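Local structure of methyltransferase (Pyrococcus horikoshii, 1IXK) at residues T51-V56 and T97-I102; P44-V49 and Q103-M108; D216-C221 and S248-E253. The protein is probably an S-adenosyl-L-methionine-dependent RNA methyltransferase of the RsmB/NOP family, thought to methylate carbon 5 of cytidine in tRNA. All coordinates share one frame; numbering follows the deposited sequence.

How the contacts relate
Contacts 1 and 2 adjoin in the N-terminal part of the chain, their centres 13 Å apart, and share the antiparallel sheet in which strands 46-49 and 100-102 are neighbours. Along the chain contact 1 is nested inside the loop closed by contact 2, and strand 100-102 is followed, after two residues, by helix 105-114. Contact 3 comes later, in the methyltransferase region, with its centre about 35 Å from that of contact 1 and 24 Å from that of contact 2, across the chain's centre. The side chain of Gln103 in contact 2 comes within about 4 Å of Gly131 in the predicted S-adenosyl-L-methionine site; segment 248-253 of contact 3 directly follows the predicted nucleophile Cys247; contact 1 lies away from both.

Contact 1 of 3, residues T51-V56 and T97-I102; sequences TLKISV and TGLIYI
This is a mixed polar and apolar contact between two loops, in which Lys53 and Ile54, on the way from strand 46-49 to helix 56-65, lie against Thr97 to Leu99, just before strand 100-102. The Lys53 chain runs extended past Gly98, and its ammonium group donates to the backbone carbonyl of Thr97, with NZ 3.1 Å from O and standing 34° off the carbonyl plane. A second bond, to Arg165 O, ties the same NZ to the end of helix 153-166 in the methyltransferase region. Nearer the backbone, Lys53 CB meets the Leu99 CD2 methyl at 3.6 Å. Gly98 has positive phi and is the C-prime residue of a Schellman motif that ends helix 93-96 and turns the chain into an outer strand of the N-terminal antiparallel sheet; a beta carbon on it would sit only 3.4 Å from Lys53 NZ. Ile54 crosses Leu99 at about a right angle. With Ile54 CG1 anti to its own N (chi1 -175°), the CG2 branch is the one that meets Leu99, 4.0 Å from Leu99 CB and 3.9 Å from Leu99 O. Leu59 and Arg62 of helix 56-65 also pack on Ile54, while Asn50 ND2 bonds Gly98 O.

Contact 2 of 3, residues P44-V49 and Q103-M108; sequences PRCFRV and QEASSM
Arg48 and Gln103 meet with their flat ends steeply turned, guanidinium and amide planes 71° apart, where the first turn of helix 105-114 tucks against strand 46-49 of the N-terminal antiparallel sheet. Arg48 NH2 donates to Gln103 OE1 at 2.9 Å; the oxygen sits at the guanidinium edge, tilted somewhat from its plane, whereas NH2 stands 49° above the amide plane. CG anti to the backbone N and an extended chi2 carry Arg48 CD to 3.4 Å from Gln103 OE1; the bend at chi3 (91°) then swings NH2 onto that oxygen. The guanidinium is held in several directions, with NE on Gln138, NH1 on Ser134 and NH2 also on the carbonyl of Gly131, a residue predicted to bind S-adenosyl-L-methionine. The contact may therefore help to hold that loop against the N-terminal sheet. Met108, a selenomethionine here, reaches from the helix to the strand so that its CE methyl lies 3.5 Å from Phe47 O and 4.0 Å from Cys46 CB. Cys46 SG, in a disulfide with Cys81 of neighbouring strand 79-82, faces the Ala105 methyl. Gln103 N gives Cys46 O a weak bond at 3.3 Å, and beside it one water accepts from Cys46 N at 2.9 Å and donates weakly to Gln103 O.

Contact 3 of 3, residues D216-C221 and S248-E253; sequences DDIKFC and SLEPEE
The Glu253 carboxylate lies between the helix and its own loop: Cys221 CB and Ile218 CG2 are on one face, and the Ser248 hydroxyl stands over the other. Cys221 CB comes to 3.3 Å from Glu253 OE1, while Ile218 CG2 is 4.0 Å from OE2. From the opposite face Ser248 OG donates to Glu253 OE2 at 2.8 Å, 74° out of the carboxylate plane, and Arg213 adds a salt bridge to the same oxygen. Ser248 OG also accepts from Glu250 N at 3.1 Å, which makes an ST turn, so one hydroxyl both shapes the loop and steadies the acid. The Glu250 carboxylate is covered on one face by Ile218 CD1, which sits 3.7 Å from CG; its oxygens reach Arg23, Ser200 and Tyr24. Glu250 CG already touches that methyl, and the bend at chi2 (-49°) brings the carboxylate back over it. Ile218 crosses Glu250 and Glu253 at about right angles and puts its CG2 branch 3.8 Å from Glu252 CB, an acid that itself pairs with Arg23. With an alanine at Glu253, Arg213 is likely to lose this charge partner and Ser248 OG this acceptor, and a gap would probably open beside Cys221. Ser248 follows Cys247, the predicted nucleophile, which this crystal has in a disulfide with Cys197; the loop is thus the continuation of the likely catalytic motif. Helix 215-235, which carries Ile218 and Cys221, is the crossover between parallel strands 188-194 and 240-246 of the Rossmann-like methyltransferase sheet. Its early turns meet the loop between strand 240-246 and helix 255-264, with Phe20 and Arg23 of helix 18-28 packed against Ile218.

Contact 1 of 3, residues T51-V56 and T97-I102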
ATOM      1  N   THR A  51       9.643  10.060 -12.708  1.00 16.51           N
ATOM      2  CA  THR A  51      10.443  11.272 -12.705  1.00 18.64           C
ATOM      3  C   THR A  51      11.938  11.023 -12.866  1.00 19.82           C
ATOM      4  O   THR A  51      12.726  11.966 -12.936  1.00 19.97           O
ATOM      5  CB  THR A  51      10.175  12.095 -11.439  1.00 19.39           C
ATOM      6  OG1 THR A  51      10.466  11.311 -10.276  1.00 17.64           O
ATOM      7  CG2 THR A  51       8.714  12.522 -11.410  1.00 19.74           C
ATOM      8  N   LEU A  52      12.331   9.755 -12.927  1.00 19.32           N
ATOM      9  CA  LEU A  52      13.734   9.430 -13.136  1.00 22.03           C
ATOM     10  C   LEU A  52      14.027   9.679 -14.610  1.00 23.92           C
ATOM     11  O   LEU A  52      15.179   9.876 -14.998  1.00 23.39           O
ATOM     12  CB  LEU A  52      14.021   7.962 -12.813  1.00 20.11           C
ATOM     13  CG  LEU A  52      14.176   7.542 -11.349  1.00 19.89           C
ATOM     14  CD1 LEU A  52      14.464   6.058 -11.288  1.00 17.44           C
ATOM     15  CD2 LEU A  52      15.307   8.329 -10.695  1.00 20.29           C
ATOM     16  N   LYS A  53      12.971   9.679 -15.425  1.00 24.14           N
ATOM     17  CA  LYS A  53      13.115   9.884 -16.862  1.00 24.23           C
ATOM     18  C   LYS A  53      12.406  11.097 -17.452  1.00 26.21           C
ATOM     19  O   LYS A  53      12.742  11.529 -18.553  1.00 26.71           O
ATOM     20  CB  LYS A  53      12.653   8.636 -17.612  1.00 24.59           C
ATOM     21  CG  LYS A  53      13.548   7.430 -17.427  1.00 23.93           C
ATOM     22  CD  LYS A  53      13.185   6.337 -18.417  1.00 27.15           C
ATOM     23  CE  LYS A  53      14.236   5.246 -18.446  1.00 24.24           C
ATOM     24  NZ  LYS A  53      13.989   4.298 -19.558  1.00 24.46           N
ATOM     25  N   ILE A  54      11.431  11.653 -16.738  1.00 26.24           N
ATOM     26  CA  ILE A  54      10.702  12.808 -17.254  1.00 25.76           C
ATOM     27  C   ILE A  54       9.899  13.518 -16.169  1.00 25.51           C
ATOM     28  O   ILE A  54       9.420  12.886 -15.226  1.00 24.49           O
ATOM     29  CB  ILE A  54       9.746  12.376 -18.392  1.00 26.40           C
ATOM     30  CG1 ILE A  54       9.075  13.602 -19.011  1.00 26.29           C
ATOM     31  CG2 ILE A  54       8.703  11.405 -17.851  1.00 26.06           C
ATOM     32  CD1 ILE A  54       8.178  13.277 -20.184  1.00 28.02           C
ATOM     33  N   SER A  55       9.753  14.834 -16.303  1.00 23.89           N
ATOM     34  CA  SER A  55       9.003  15.610 -15.327  1.00 23.48           C
ATOM     35  C   SER A  55       7.517  15.309 -15.471  1.00 23.81           C
ATOM     36  O   SER A  55       7.070  14.827 -16.512  1.00 23.72           O
ATOM     37  CB  SER A  55       9.236  17.111 -15.529  1.00 26.35           C
ATOM     38  OG  SER A  55       8.586  17.582 -16.699  1.00 23.17           O
ATOM     39  N   VAL A  56       6.758  15.591 -14.419  1.00 21.96           N
ATOM     40  CA  VAL A  56       5.322  15.362 -14.433  1.00 22.49           C
ATOM     41  C   VAL A  56       4.672  16.303 -15.442  1.00 24.38           C
ATOM     42  O   VAL A  56       3.794  15.899 -16.207  1.00 22.78           O
ATOM     43  CB  VAL A  56       4.709  15.607 -13.036  1.00 21.66           C
ATOM     44  CG1 VAL A  56       3.193  15.506 -13.101  1.00 19.12           C
ATOM     45  CG2 VAL A  56       5.265  14.591 -12.048  1.00 19.94           C
ATOM     46  N   THR A  97       8.656   2.948 -22.984  1.00 25.51           N
ATOM     47  CA  THR A  97      10.008   3.445 -22.752  1.00 25.22           C
ATOM     48  C   THR A  97      10.251   3.794 -21.281  1.00 25.50           C
ATOM     49  O   THR A  97      11.237   4.448 -20.943  1.00 23.64           O
ATOM     50  CB  THR A  97      10.322   4.677 -23.639  1.00 26.53           C
ATOM     51  OG1 THR A  97       9.405   5.738 -23.351  1.00 25.96           O
ATOM     52  CG2 THR A  97      10.209   4.305 -25.116  1.00 28.30           C
ATOM     53  N   GLY A  98       9.343   3.355 -20.415  1.00 25.43           N
ATOM     54  CA  GLY A  98       9.486   3.599 -18.987  1.00 23.03           C
ATOM     55  C   GLY A  98       9.238   5.004 -18.467  1.00 22.36           C
ATOM     56  O   GLY A  98       9.810   5.386 -17.445  1.00 22.23           O
ATOM     57  N   LEU A  99       8.392   5.776 -19.143  1.00 20.39           N
ATOM     58  CA  LEU A  99       8.101   7.132 -18.691  1.00 18.17           C
ATOM     59  C   LEU A  99       6.976   7.144 -17.659  1.00 17.58           C
ATOM     60  O   LEU A  99       6.823   8.104 -16.904  1.00 15.91           O
ATOM     61  CB  LEU A  99       7.742   8.033 -19.875  1.00 19.00           C
ATOM     62  CG  LEU A  99       8.841   8.170 -20.932  1.00 20.12           C
ATOM     63  CD1 LEU A  99       8.498   9.328 -21.865  1.00 20.68           C
ATOM     64  CD2 LEU A  99      10.188   8.417 -20.257  1.00 19.72           C
ATOM     65  N   ILE A 100       6.189   6.072 -17.641  1.00 17.28           N
ATOM     66  CA  ILE A 100       5.096   5.927 -16.689  1.00 14.95           C
ATOM     67  C   ILE A 100       5.015   4.474 -16.240  1.00 15.69           C
ATOM     68  O   ILE A 100       5.502   3.571 -16.926  1.00 16.57           O
ATOM     69  CB  ILE A 100       3.726   6.347 -17.287  1.00 14.80           C
ATOM     70  CG1 ILE A 100       3.420   5.533 -18.547  1.00 14.33           C
ATOM     71  CG2 ILE A 100       3.727   7.843 -17.597  1.00 16.01           C
ATOM     72  CD1 ILE A 100       2.000   5.709 -19.044  1.00 14.31           C
ATOM     73  N   TYR A 101       4.416   4.255 -15.075  1.00 15.54           N
ATOM     74  CA  TYR A 101       4.261   2.912 -14.529  1.00 15.43           C
ATOM     75  C   TYR A 101       2.813   2.760 -14.098  1.00 15.21           C
ATOM     76  O   TYR A 101       2.263   3.643 -13.441  1.00 12.10           O
ATOM     77  CB  TYR A 101       5.197   2.710 -13.335  1.00 17.24           C
ATOM     78  CG  TYR A 101       5.166   1.308 -12.770  1.00 18.49           C
ATOM     79  CD1 TYR A 101       4.240   0.945 -11.794  1.00 18.77           C
ATOM     80  CD2 TYR A 101       6.047   0.332 -13.235  1.00 21.21           C
ATOM     81  CE1 TYR A 101       4.191  -0.359 -11.294  1.00 19.17           C
ATOM     82  CE2 TYR A 101       6.008  -0.969 -12.744  1.00 21.49           C
ATOM     83  CZ  TYR A 101       5.078  -1.307 -11.775  1.00 19.81           C
ATOM     84  OH  TYR A 101       5.048  -2.592 -11.288  1.00 23.37           O
ATOM     85  N   ILE A 102       2.192   1.646 -14.475  1.00 16.89           N
ATOM     86  CA  ILE A 102       0.793   1.407 -14.130  1.00 17.47           C
ATOM     87  C   ILE A 102       0.640   0.668 -12.800  1.00 17.34           C
ATOM     88  O   ILE A 102       1.210  -0.400 -12.604  1.00 14.80           O
ATOM     89  CB  ILE A 102       0.079   0.574 -15.219  1.00 20.21           C
ATOM     90  CG1 ILE A 102       0.228   1.249 -16.586  1.00 22.48           C
ATOM     91  CG2 ILE A 102      -1.394   0.417 -14.864  1.00 19.85           C
ATOM     92  CD1 ILE A 102      -0.455   2.598 -16.687  1.00 26.77           C
TER

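Contact 2 of 3, residues P44-V49 and Q103-M108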
ATOM      1  N   PRO A  44     -10.472   2.387 -11.667  1.00 23.78           N
ATOM      2  CA  PRO A  44     -10.010   3.073 -12.875  1.00 23.22           C
ATOM      3  C   PRO A  44      -8.562   2.653 -13.091  1.00 21.86           C
ATOM      4  O   PRO A  44      -7.936   2.112 -12.182  1.00 21.35           O
ATOM      5  CB  PRO A  44     -10.110   4.549 -12.495  1.00 25.18           C
ATOM      6  CG  PRO A  44     -11.164   4.570 -11.416  1.00 26.75           C
ATOM      7  CD  PRO A  44     -10.814   3.356 -10.613  1.00 25.69           C
ATOM      8  N   ARG A  45      -8.031   2.879 -14.285  1.00 20.58           N
ATOM      9  CA  ARG A  45      -6.640   2.539 -14.555  1.00 20.18           C
ATOM     10  C   ARG A  45      -5.829   3.790 -14.221  1.00 18.04           C
ATOM     11  O   ARG A  45      -6.103   4.870 -14.745  1.00 17.28           O
ATOM     12  CB  ARG A  45      -6.458   2.150 -16.028  1.00 22.82           C
ATOM     13  CG  ARG A  45      -5.036   1.760 -16.395  1.00 26.28           C
ATOM     14  CD  ARG A  45      -4.937   1.117 -17.777  1.00 32.06           C
ATOM     15  NE  ARG A  45      -5.523  -0.222 -17.817  1.00 36.64           N
ATOM     16  CZ  ARG A  45      -6.817  -0.476 -17.998  1.00 39.38           C
ATOM     17  NH1 ARG A  45      -7.682   0.517 -18.166  1.00 40.60           N
ATOM     18  NH2 ARG A  45      -7.249  -1.733 -18.001  1.00 39.58           N
ATOM     19  N   CYS A  46      -4.847   3.653 -13.336  1.00 17.23           N
ATOM     20  CA  CYS A  46      -4.031   4.797 -12.938  1.00 15.54           C
ATOM     21  C   CYS A  46      -2.560   4.589 -13.276  1.00 15.17           C
ATOM     22  O   CYS A  46      -2.101   3.458 -13.456  1.00 13.38           O
ATOM     23  CB  CYS A  46      -4.171   5.054 -11.434  1.00 17.04           C
ATOM     24  SG  CYS A  46      -5.874   5.058 -10.783  1.00 21.60           S
ATOM     25  N   PHE A  47      -1.814   5.685 -13.366  1.00 14.92           N
ATOM     26  CA  PHE A  47      -0.395   5.578 -13.674  1.00 14.55           C
ATOM     27  C   PHE A  47       0.421   6.571 -12.869  1.00 13.45           C
ATOM     28  O   PHE A  47      -0.095   7.573 -12.384  1.00 12.18           O
ATOM     29  CB  PHE A  47      -0.156   5.790 -15.179  1.00 16.39           C
ATOM     30  CG  PHE A  47      -0.500   7.172 -15.665  1.00 18.52           C
ATOM     31  CD1 PHE A  47       0.401   8.224 -15.519  1.00 17.89           C
ATOM     32  CD2 PHE A  47      -1.740   7.430 -16.240  1.00 18.43           C
ATOM     33  CE1 PHE A  47       0.070   9.510 -15.935  1.00 19.91           C
ATOM     34  CE2 PHE A  47      -2.082   8.719 -16.661  1.00 19.93           C
ATOM     35  CZ  PHE A  47      -1.176   9.760 -16.508  1.00 18.07           C
ATOM     36  N   ARG A  48       1.709   6.276 -12.751  1.00 12.89           N
ATOM     37  CA  ARG A  48       2.644   7.110 -12.017  1.00 14.88           C
ATOM     38  C   ARG A  48       3.717   7.581 -12.984  1.00 13.72           C
ATOM     39  O   ARG A  48       4.267   6.789 -13.740  1.00 14.81           O
ATOM     40  CB  ARG A  48       3.286   6.285 -10.903  1.00 15.38           C
ATOM     41  CG  ARG A  48       4.397   6.977 -10.137  1.00 19.38           C
ATOM     42  CD  ARG A  48       5.146   5.956  -9.295  1.00 15.48           C
ATOM     43  NE  ARG A  48       6.279   5.364  -9.997  1.00 16.89           N
ATOM     44  CZ  ARG A  48       6.627   4.082  -9.926  1.00 16.15           C
ATOM     45  NH1 ARG A  48       7.686   3.649 -10.592  1.00 16.65           N
ATOM     46  NH2 ARG A  48       5.903   3.223  -9.214  1.00 14.97           N
ATOM     47  N   VAL A  49       4.006   8.875 -12.971  1.00 14.70           N
ATOM     48  CA  VAL A  49       5.041   9.413 -13.850  1.00 14.03           C
ATOM     49  C   VAL A  49       6.403   9.024 -13.278  1.00 15.45           C
ATOM     50  O   VAL A  49       6.654   9.222 -12.087  1.00 13.48           O
ATOM     51  CB  VAL A  49       4.981  10.949 -13.917  1.00 14.34           C
ATOM     52  CG1 VAL A  49       6.131  11.470 -14.768  1.00 16.05           C
ATOM     53  CG2 VAL A  49       3.634  11.400 -14.479  1.00 15.88           C
ATOM     54  N   GLN A 103      -0.134   1.250 -11.893  1.00 16.92           N
ATOM     55  CA  GLN A 103      -0.387   0.655 -10.589  1.00 16.90           C
ATOM     56  C   GLN A 103      -1.603   1.329  -9.972  1.00 16.68           C
ATOM     57  O   GLN A 103      -1.987   2.430 -10.369  1.00 15.23           O
ATOM     58  CB  GLN A 103       0.831   0.817  -9.667  1.00 19.78           C
ATOM     59  CG  GLN A 103       1.202   2.255  -9.350  1.00 21.36           C
ATOM     60  CD  GLN A 103       2.422   2.362  -8.446  1.00 23.56           C
ATOM     61  OE1 GLN A 103       3.124   3.366  -8.464  1.00 22.93           O
ATOM     62  NE2 GLN A 103       2.670   1.328  -7.646  1.00 24.63           N
ATOM     63  N   GLU A 104      -2.210   0.664  -8.998  1.00 17.06           N
ATOM     64  CA  GLU A 104      -3.390   1.198  -8.335  1.00 16.61           C
ATOM     65  C   GLU A 104      -3.059   2.468  -7.565  1.00 13.59           C
ATOM     66  O   GLU A 104      -1.948   2.628  -7.060  1.00 15.38           O
ATOM     67  CB  GLU A 104      -3.962   0.153  -7.379  1.00 19.59           C
ATOM     68  CG  GLU A 104      -4.437  -1.112  -8.064  1.00 25.68           C
ATOM     69  CD  GLU A 104      -4.880  -2.164  -7.071  1.00 30.62           C
ATOM     70  OE1 GLU A 104      -5.680  -1.828  -6.175  1.00 32.22           O
ATOM     71  OE2 GLU A 104      -4.428  -3.323  -7.185  1.00 34.12           O
ATOM     72  N   ALA A 105      -4.032   3.364  -7.470  1.00 10.90           N
ATOM     73  CA  ALA A 105      -3.839   4.620  -6.759  1.00 11.93           C
ATOM     74  C   ALA A 105      -3.402   4.368  -5.319  1.00 11.31           C
ATOM     75  O   ALA A 105      -2.456   4.984  -4.834  1.00 10.71           O
ATOM     76  CB  ALA A 105      -5.127   5.435  -6.774  1.00 10.23           C
ATOM     77  N   SER A 106      -4.086   3.458  -4.634  1.00 13.36           N
ATOM     78  CA  SER A 106      -3.746   3.169  -3.247  1.00 13.81           C
ATOM     79  C   SER A 106      -2.300   2.715  -3.067  1.00 14.54           C
ATOM     80  O   SER A 106      -1.659   3.065  -2.075  1.00 15.24           O
ATOM     81  CB  SER A 106      -4.700   2.111  -2.670  1.00 15.07           C
ATOM     82  OG  SER A 106      -4.559   0.867  -3.334  1.00 16.94           O
ATOM     83  N   SER A 107      -1.777   1.950  -4.024  1.00 11.58           N
ATOM     84  CA  SER A 107      -0.408   1.458  -3.925  1.00 13.44           C
ATOM     85  C   SER A 107       0.636   2.580  -4.011  1.00 11.77           C
ATOM     86  O   SER A 107       1.803   2.364  -3.710  1.00 11.84           O
ATOM     87  CB  SER A 107      -0.139   0.399  -5.007  1.00 15.17           C
ATOM     88  OG  SER A 107      -0.170   0.966  -6.307  1.00 25.25           O
HETATM   89  N   MSE A 108       0.207   3.776  -4.410  1.00  9.85           N
HETATM   90  CA  MSE A 108       1.112   4.916  -4.515  1.00 11.45           C
HETATM   91  C   MSE A 108       1.310   5.607  -3.165  1.00 12.05           C
HETATM   92  O   MSE A 108       2.324   6.265  -2.934  1.00 12.11           O
HETATM   93  CB  MSE A 108       0.563   5.940  -5.518  1.00 12.43           C
HETATM   94  CG  MSE A 108       0.471   5.447  -6.961  1.00 14.42           C
HETATM   95 SE   MSE A 108      -0.125   6.745  -8.109  1.00  8.00          SE
HETATM   96  CE  MSE A 108      -0.741   5.729  -9.450  1.00 12.73           C
TER
HETATM   97  O   HOH W   1      -4.182   1.126 -12.134  1.00 17.74           O

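Contact 3 of 3, residues D216-C221 and S248-E253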
ATOM      1  N   ASP A 216      -9.769 -17.724  10.051  1.00 33.18           N
ATOM      2  CA  ASP A 216      -8.443 -18.340  10.113  1.00 34.18           C
ATOM      3  C   ASP A 216      -7.449 -17.596   9.236  1.00 33.23           C
ATOM      4  O   ASP A 216      -6.315 -17.346   9.645  1.00 34.61           O
ATOM      5  CB  ASP A 216      -8.497 -19.803   9.660  1.00 37.02           C
ATOM      6  CG  ASP A 216      -8.780 -20.757  10.800  1.00 39.05           C
ATOM      7  OD1 ASP A 216      -8.882 -21.977  10.542  1.00 41.74           O
ATOM      8  OD2 ASP A 216      -8.896 -20.289  11.953  1.00 40.52           O
ATOM      9  N   ASP A 217      -7.870 -17.255   8.023  1.00 32.07           N
ATOM     10  CA  ASP A 217      -7.001 -16.537   7.103  1.00 31.46           C
ATOM     11  C   ASP A 217      -6.605 -15.189   7.700  1.00 29.73           C
ATOM     12  O   ASP A 217      -5.488 -14.723   7.497  1.00 27.99           O
ATOM     13  CB  ASP A 217      -7.701 -16.327   5.759  1.00 32.70           C
ATOM     14  CG  ASP A 217      -8.097 -17.634   5.098  1.00 34.09           C
ATOM     15  OD1 ASP A 217      -7.212 -18.489   4.886  1.00 35.26           O
ATOM     16  OD2 ASP A 217      -9.293 -17.809   4.791  1.00 35.86           O
ATOM     17  N   ILE A 218      -7.527 -14.569   8.435  1.00 27.99           N
ATOM     18  CA  ILE A 218      -7.265 -13.276   9.061  1.00 27.43           C
ATOM     19  C   ILE A 218      -6.194 -13.435  10.139  1.00 28.83           C
ATOM     20  O   ILE A 218      -5.310 -12.588  10.278  1.00 27.95           O
ATOM     21  CB  ILE A 218      -8.555 -12.684   9.685  1.00 26.49           C
ATOM     22  CG1 ILE A 218      -9.596 -12.447   8.584  1.00 26.24           C
ATOM     23  CG2 ILE A 218      -8.242 -11.369  10.394  1.00 25.62           C
ATOM     24  CD1 ILE A 218     -10.940 -11.951   9.086  1.00 26.17           C
ATOM     25  N   LYS A 219      -6.274 -14.527  10.891  1.00 29.84           N
ATOM     26  CA  LYS A 219      -5.301 -14.807  11.942  1.00 32.26           C
ATOM     27  C   LYS A 219      -3.918 -15.040  11.349  1.00 33.54           C
ATOM     28  O   LYS A 219      -2.921 -14.519  11.849  1.00 35.08           O
ATOM     29  CB  LYS A 219      -5.712 -16.043  12.740  1.00 32.77           C
ATOM     30  CG  LYS A 219      -6.963 -15.869  13.569  1.00 32.23           C
ATOM     31  CD  LYS A 219      -6.807 -14.726  14.546  1.00 33.47           C
ATOM     32  CE  LYS A 219      -7.851 -14.809  15.635  1.00 34.77           C
ATOM     33  NZ  LYS A 219      -7.658 -16.035  16.458  1.00 34.83           N
ATOM     34  N   PHE A 220      -3.862 -15.828  10.281  1.00 34.11           N
ATOM     35  CA  PHE A 220      -2.592 -16.121   9.636  1.00 34.27           C
ATOM     36  C   PHE A 220      -1.897 -14.836   9.198  1.00 33.58           C
ATOM     37  O   PHE A 220      -0.715 -14.635   9.473  1.00 32.16           O
ATOM     38  CB  PHE A 220      -2.803 -17.024   8.420  1.00 35.90           C
ATOM     39  CG  PHE A 220      -1.527 -17.392   7.719  1.00 37.22           C
ATOM     40  CD1 PHE A 220      -0.643 -18.300   8.290  1.00 38.47           C
ATOM     41  CD2 PHE A 220      -1.205 -16.824   6.491  1.00 38.36           C
ATOM     42  CE1 PHE A 220       0.550 -18.631   7.653  1.00 39.41           C
ATOM     43  CE2 PHE A 220      -0.014 -17.146   5.845  1.00 40.14           C
ATOM     44  CZ  PHE A 220       0.864 -18.055   6.426  1.00 40.01           C
ATOM     45  N   CYS A 221      -2.634 -13.969   8.512  1.00 32.38           N
ATOM     46  CA  CYS A 221      -2.066 -12.710   8.041  1.00 30.75           C
ATOM     47  C   CYS A 221      -1.663 -11.800   9.200  1.00 30.12           C
ATOM     48  O   CYS A 221      -0.618 -11.151   9.148  1.00 30.09           O
ATOM     49  CB  CYS A 221      -3.058 -11.995   7.123  1.00 30.46           C
ATOM     50  SG  CYS A 221      -3.311 -12.829   5.524  1.00 34.34           S
ATOM     51  N   SER A 248      -6.544  -4.581   3.535  1.00 18.02           N
ATOM     52  CA  SER A 248      -7.549  -5.311   4.292  1.00 17.15           C
ATOM     53  C   SER A 248      -8.422  -4.357   5.093  1.00 17.04           C
ATOM     54  O   SER A 248      -7.969  -3.292   5.510  1.00 16.75           O
ATOM     55  CB  SER A 248      -6.861  -6.292   5.247  1.00 18.92           C
ATOM     56  OG  SER A 248      -7.784  -6.879   6.150  1.00 19.09           O
ATOM     57  N   LEU A 249      -9.674  -4.745   5.305  1.00 14.97           N
ATOM     58  CA  LEU A 249     -10.602  -3.938   6.088  1.00 16.47           C
ATOM     59  C   LEU A 249     -10.620  -4.414   7.540  1.00 15.71           C
ATOM     60  O   LEU A 249     -11.135  -3.720   8.421  1.00 16.03           O
ATOM     61  CB  LEU A 249     -12.020  -4.063   5.529  1.00 16.17           C
ATOM     62  CG  LEU A 249     -12.290  -3.496   4.140  1.00 19.16           C
ATOM     63  CD1 LEU A 249     -13.686  -3.916   3.688  1.00 20.23           C
ATOM     64  CD2 LEU A 249     -12.152  -1.983   4.183  1.00 19.36           C
ATOM     65  N   GLU A 250     -10.044  -5.588   7.786  1.00 15.00           N
ATOM     66  CA  GLU A 250     -10.047  -6.185   9.124  1.00 15.76           C
ATOM     67  C   GLU A 250      -9.183  -5.485  10.164  1.00 14.51           C
ATOM     68  O   GLU A 250      -7.981  -5.291   9.966  1.00 13.80           O
ATOM     69  CB  GLU A 250      -9.610  -7.662   9.069  1.00 17.43           C
ATOM     70  CG  GLU A 250     -10.211  -8.509   7.952  1.00 18.29           C
ATOM     71  CD  GLU A 250     -11.715  -8.375   7.835  1.00 20.00           C
ATOM     72  OE1 GLU A 250     -12.405  -8.309   8.875  1.00 17.65           O
ATOM     73  OE2 GLU A 250     -12.212  -8.345   6.692  1.00 20.98           O
ATOM     74  N   PRO A 251      -9.784  -5.108  11.301  1.00 13.82           N
ATOM     75  CA  PRO A 251      -9.014  -4.438  12.353  1.00 14.12           C
ATOM     76  C   PRO A 251      -7.876  -5.330  12.857  1.00 13.56           C
ATOM     77  O   PRO A 251      -6.832  -4.831  13.262  1.00 12.59           O
ATOM     78  CB  PRO A 251     -10.059  -4.177  13.434  1.00 14.18           C
ATOM     79  CG  PRO A 251     -11.322  -3.987  12.647  1.00 15.97           C
ATOM     80  CD  PRO A 251     -11.225  -5.094  11.610  1.00 14.53           C
ATOM     81  N   GLU A 252      -8.079  -6.648  12.825  1.00 13.23           N
ATOM     82  CA  GLU A 252      -7.055  -7.578  13.299  1.00 13.32           C
ATOM     83  C   GLU A 252      -5.741  -7.481  12.526  1.00 13.65           C
ATOM     84  O   GLU A 252      -4.673  -7.746  13.078  1.00 12.20           O
ATOM     85  CB  GLU A 252      -7.563  -9.032  13.255  1.00 15.70           C
ATOM     86  CG  GLU A 252      -8.624  -9.374  14.308  1.00 12.02           C
ATOM     87  CD  GLU A 252     -10.038  -9.055  13.866  1.00 19.05           C
ATOM     88  OE1 GLU A 252     -10.209  -8.346  12.843  1.00 16.76           O
ATOM     89  OE2 GLU A 252     -10.985  -9.514  14.551  1.00 15.76           O
ATOM     90  N   GLU A 253      -5.820  -7.115  11.249  1.00 12.62           N
ATOM     91  CA  GLU A 253      -4.625  -6.995  10.420  1.00 13.50           C
ATOM     92  C   GLU A 253      -4.140  -5.552  10.357  1.00 12.68           C
ATOM     93  O   GLU A 253      -3.065  -5.276   9.816  1.00 11.89           O
ATOM     94  CB  GLU A 253      -4.916  -7.462   8.986  1.00 16.51           C
ATOM     95  CG  GLU A 253      -5.408  -8.888   8.851  1.00 20.32           C
ATOM     96  CD  GLU A 253      -5.829  -9.207   7.427  1.00 23.07           C
ATOM     97  OE1 GLU A 253      -4.950  -9.299   6.545  1.00 23.59           O
ATOM     98  OE2 GLU A 253      -7.045  -9.347   7.189  1.00 24.71           O
TER